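Local coordinates for carbohydrate binding protein, putative, CPB33A (Cellvibrio japonicus, PDB 5FJQ), which contributes to efficient chitin utilization as a lytic polysaccharide monooxygenase, represented here by the copper-binding AA10 domain of a longer protein, at residues A[118-123]-A[152-157]. Residues are numbered along the deposited sequence; the frame is centred on the assembly and turned at random.
Sequences QPLRWS and RHIIYS
Y156 OH is hydrogen-bonded to the backbone carbonyl of L62, and W122 NE1 similarly to that of I57, so both aromatic side chains that meet across the contact have their polar ends tied to the same 57-62 region. Between these tethers the rings form an offset edge-to-face pair. The edge of Y156 is directed toward the face of the six-membered ring of W122; the planes lie at 77° and the centroids are 5.7 Å apart. Y156 CE2 does the touching, 3.7 Å from W122 CH2 and 3.8 Å from W122 CZ3. The side chain of Y156 departs on the loop-facing side of the strand, and with CG anti to the backbone N (chi1 -159°) the ring is swung so that its CE2 edge reaches W122. In the immunoglobulin-like beta-sandwich of this family, strand 152-161 runs between strands 102-109 and 169-178, and residues 118-123 pass over its outer face, toward which I154 and Y156 both point. L120 packs against both of these strand residues, its CD2 making the nearest approaches: 4.0 Å from I154 CG2 and, more loosely, 4.4 Å from Y156 CD1, reaching that ring obliquely. Both L120 and Y156 also rest on C174, which is disulfide-bonded to C63, while the backbone of L120 is hydrogen-bonded to G60.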
ATOM      1  N   GLN A 118       6.890   1.382  15.388  1.00 24.48           N
ATOM      2  CA  GLN A 118       6.826  -0.058  15.147  1.00 25.74           C
ATOM      3  C   GLN A 118       6.376  -0.300  13.712  1.00 21.62           C
ATOM      4  O   GLN A 118       5.588   0.488  13.178  1.00 21.23           O
ATOM      5  CB  GLN A 118       5.756  -0.713  16.046  1.00 26.85           C
ATOM      6  CG  GLN A 118       5.798  -0.336  17.505  1.00 37.37           C
ATOM      7  CD  GLN A 118       7.194  -0.459  18.071  1.00 43.48           C
ATOM      8  OE1 GLN A 118       7.919  -1.411  17.766  1.00 51.06           O
ATOM      9  NE2 GLN A 118       7.589   0.513  18.892  1.00 51.36           N
ATOM     10  N   PRO A 119       6.797  -1.417  13.108  1.00 20.84           N
ATOM     11  CA  PRO A 119       6.116  -1.848  11.876  1.00 20.21           C
ATOM     12  C   PRO A 119       4.593  -1.958  11.982  1.00 22.07           C
ATOM     13  O   PRO A 119       3.981  -2.119  13.064  1.00 22.32           O
ATOM     14  CB  PRO A 119       6.819  -3.156  11.504  1.00 19.77           C
ATOM     15  CG  PRO A 119       8.208  -2.902  12.016  1.00 23.08           C
ATOM     16  CD  PRO A 119       8.042  -2.175  13.322  1.00 21.07           C
ATOM     17  N   LEU A 120       4.006  -1.800  10.822  1.00 22.45           N
ATOM     18  CA  LEU A 120       2.568  -1.585  10.657  1.00 23.24           C
ATOM     19  C   LEU A 120       1.868  -2.906  11.024  1.00 22.89           C
ATOM     20  O   LEU A 120       2.327  -3.969  10.612  1.00 22.67           O
ATOM     21  CB  LEU A 120       2.310  -1.225   9.172  1.00 20.39           C
ATOM     22  CG  LEU A 120       0.833  -0.932   8.823  1.00 21.36           C
ATOM     23  CD1 LEU A 120       0.405   0.255   9.656  1.00 18.76           C
ATOM     24  CD2 LEU A 120       0.683  -0.668   7.344  1.00 20.00           C
ATOM     25  N   ARG A 121       0.827  -2.833  11.848  1.00 20.39           N
ATOM     26  CA  ARG A 121       0.049  -3.976  12.259  1.00 20.68           C
ATOM     27  C   ARG A 121      -1.380  -3.833  11.751  1.00 19.56           C
ATOM     28  O   ARG A 121      -1.860  -2.740  11.518  1.00 17.57           O
ATOM     29  CB  ARG A 121       0.014  -4.104  13.804  1.00 21.84           C
ATOM     30  CG  ARG A 121       1.379  -4.261  14.469  1.00 26.42           C
ATOM     31  CD  ARG A 121       1.295  -3.851  15.926  1.00 29.14           C
ATOM     32  NE  ARG A 121       1.602  -2.410  16.033  1.00 36.24           N
ATOM     33  CZ  ARG A 121       1.228  -1.618  17.038  1.00 39.31           C
ATOM     34  NH1 ARG A 121       0.520  -2.120  18.051  1.00 43.84           N
ATOM     35  NH2 ARG A 121       1.556  -0.323  17.032  1.00 40.35           N
ATOM     36  N   TRP A 122      -2.053  -4.966  11.584  1.00 19.64           N
ATOM     37  CA  TRP A 122      -3.456  -4.937  11.265  1.00 19.00           C
ATOM     38  C   TRP A 122      -4.285  -4.074  12.236  1.00 19.62           C
ATOM     39  O   TRP A 122      -5.204  -3.402  11.812  1.00 18.58           O
ATOM     40  CB  TRP A 122      -3.995  -6.338  11.211  1.00 19.13           C
ATOM     41  CG  TRP A 122      -3.496  -7.070  10.020  1.00 20.75           C
ATOM     42  CD1 TRP A 122      -2.557  -8.067  10.001  1.00 18.92           C
ATOM     43  CD2 TRP A 122      -3.875  -6.833   8.667  1.00 20.06           C
ATOM     44  NE1 TRP A 122      -2.371  -8.498   8.723  1.00 20.91           N
ATOM     45  CE2 TRP A 122      -3.154  -7.747   7.872  1.00 21.51           C
ATOM     46  CE3 TRP A 122      -4.800  -5.980   8.054  1.00 21.82           C
ATOM     47  CZ2 TRP A 122      -3.297  -7.814   6.463  1.00 21.13           C
ATOM     48  CZ3 TRP A 122      -4.947  -6.036   6.634  1.00 22.32           C
ATOM     49  CH2 TRP A 122      -4.193  -6.943   5.869  1.00 23.94           C
ATOM     50  N   SER A 123      -4.011  -4.188  13.543  1.00 20.46           N
ATOM     51  CA  SER A 123      -4.742  -3.448  14.557  1.00 23.43           C
ATOM     52  C   SER A 123      -4.546  -1.893  14.421  1.00 21.45           C
ATOM     53  O   SER A 123      -5.282  -1.129  15.015  1.00 21.75           O
ATOM     54  CB  SER A 123      -4.333  -3.954  15.950  1.00 21.58           C
ATOM     55  OG  SER A 123      -2.951  -3.701  16.183  1.00 24.78           O
ATOM     56  N   ARG A 152       2.220  12.631   9.877  1.00 18.58           N
ATOM     57  CA  ARG A 152       2.453  11.699   8.831  1.00 17.58           C
ATOM     58  C   ARG A 152       1.661  10.446   9.107  1.00 18.97           C
ATOM     59  O   ARG A 152       1.555  10.007  10.247  1.00 18.61           O
ATOM     60  CB  ARG A 152       3.950  11.366   8.885  1.00 18.91           C
ATOM     61  CG  ARG A 152       4.740  12.380   8.113  1.00 17.43           C
ATOM     62  CD  ARG A 152       6.215  12.114   8.299  1.00 18.82           C
ATOM     63  NE  ARG A 152       6.795  12.774   7.150  1.00 21.09           N
ATOM     64  CZ  ARG A 152       7.278  12.113   6.120  1.00 21.96           C
ATOM     65  NH1 ARG A 152       7.320  10.771   6.191  1.00 19.68           N
ATOM     66  NH2 ARG A 152       7.769  12.791   5.070  1.00 20.61           N
ATOM     67  N   HIS A 153       1.085   9.874   8.067  1.00 18.65           N
ATOM     68  CA  HIS A 153       0.245   8.734   8.225  1.00 17.60           C
ATOM     69  C   HIS A 153       0.538   7.694   7.169  1.00 18.89           C
ATOM     70  O   HIS A 153       1.154   7.987   6.147  1.00 17.33           O
ATOM     71  CB  HIS A 153      -1.237   9.182   8.273  1.00 17.37           C
ATOM     72  CG  HIS A 153      -1.577   9.775   9.601  1.00 19.17           C
ATOM     73  ND1 HIS A 153      -1.857   8.978  10.698  1.00 18.06           N
ATOM     74  CD2 HIS A 153      -1.509  11.046  10.062  1.00 19.07           C
ATOM     75  CE1 HIS A 153      -1.992   9.748  11.767  1.00 20.14           C
ATOM     76  NE2 HIS A 153      -1.818  11.006  11.405  1.00 18.96           N
ATOM     77  N   ILE A 154       0.126   6.457   7.460  1.00 17.44           N
ATOM     78  CA  ILE A 154       0.201   5.419   6.485  1.00 17.91           C
ATOM     79  C   ILE A 154      -1.202   5.092   6.053  1.00 18.64           C
ATOM     80  O   ILE A 154      -2.138   4.878   6.891  1.00 18.09           O
ATOM     81  CB  ILE A 154       0.923   4.151   7.005  1.00 17.35           C
ATOM     82  CG1 ILE A 154       2.325   4.502   7.507  1.00 17.52           C
ATOM     83  CG2 ILE A 154       0.983   3.057   5.929  1.00 18.74           C
ATOM     84  CD1 ILE A 154       3.028   3.272   8.106  1.00 16.91           C
ATOM     85  N   ILE A 155      -1.325   5.022   4.734  1.00 17.77           N
ATOM     86  CA  ILE A 155      -2.522   4.480   4.126  1.00 20.36           C
ATOM     87  C   ILE A 155      -2.209   3.094   3.557  1.00 22.29           C
ATOM     88  O   ILE A 155      -1.162   2.890   2.911  1.00 20.51           O
ATOM     89  CB  ILE A 155      -3.110   5.393   3.051  1.00 19.12           C
ATOM     90  CG1 ILE A 155      -3.739   6.629   3.748  1.00 20.44           C
ATOM     91  CG2 ILE A 155      -4.124   4.597   2.206  1.00 20.73           C
ATOM     92  CD1 ILE A 155      -3.925   7.777   2.833  1.00 21.99           C
ATOM     93  N   TYR A 156      -3.117   2.154   3.820  1.00 19.81           N
ATOM     94  CA  TYR A 156      -3.003   0.822   3.290  1.00 18.33           C
ATOM     95  C   TYR A 156      -4.166   0.610   2.342  1.00 18.58           C
ATOM     96  O   TYR A 156      -5.312   0.601   2.782  1.00 19.18           O
ATOM     97  CB  TYR A 156      -3.089  -0.158   4.459  1.00 18.33           C
ATOM     98  CG  TYR A 156      -2.511  -1.510   4.176  1.00 16.96           C
ATOM     99  CD1 TYR A 156      -1.268  -1.648   3.563  1.00 17.73           C
ATOM    100  CD2 TYR A 156      -3.227  -2.697   4.528  1.00 17.35           C
ATOM    101  CE1 TYR A 156      -0.746  -2.927   3.310  1.00 18.96           C
ATOM    102  CE2 TYR A 156      -2.701  -3.983   4.297  1.00 16.90           C
ATOM    103  CZ  TYR A 156      -1.458  -4.099   3.707  1.00 18.02           C
ATOM    104  OH  TYR A 156      -0.986  -5.392   3.483  1.00 18.93           O
ATOM    105  N   SER A 157      -3.893   0.564   1.030  1.00 16.92           N
ATOM    106  CA  SER A 157      -4.880   0.039   0.084  1.00 15.90           C
ATOM    107  C   SER A 157      -4.728  -1.439  -0.242  1.00 15.66           C
ATOM    108  O   SER A 157      -3.599  -1.976  -0.408  1.00 16.08           O
ATOM    109  CB  SER A 157      -4.819   0.864  -1.233  1.00 15.57           C
ATOM    110  OG  SER A 157      -5.864   0.497  -2.119  1.00 14.02           O
TER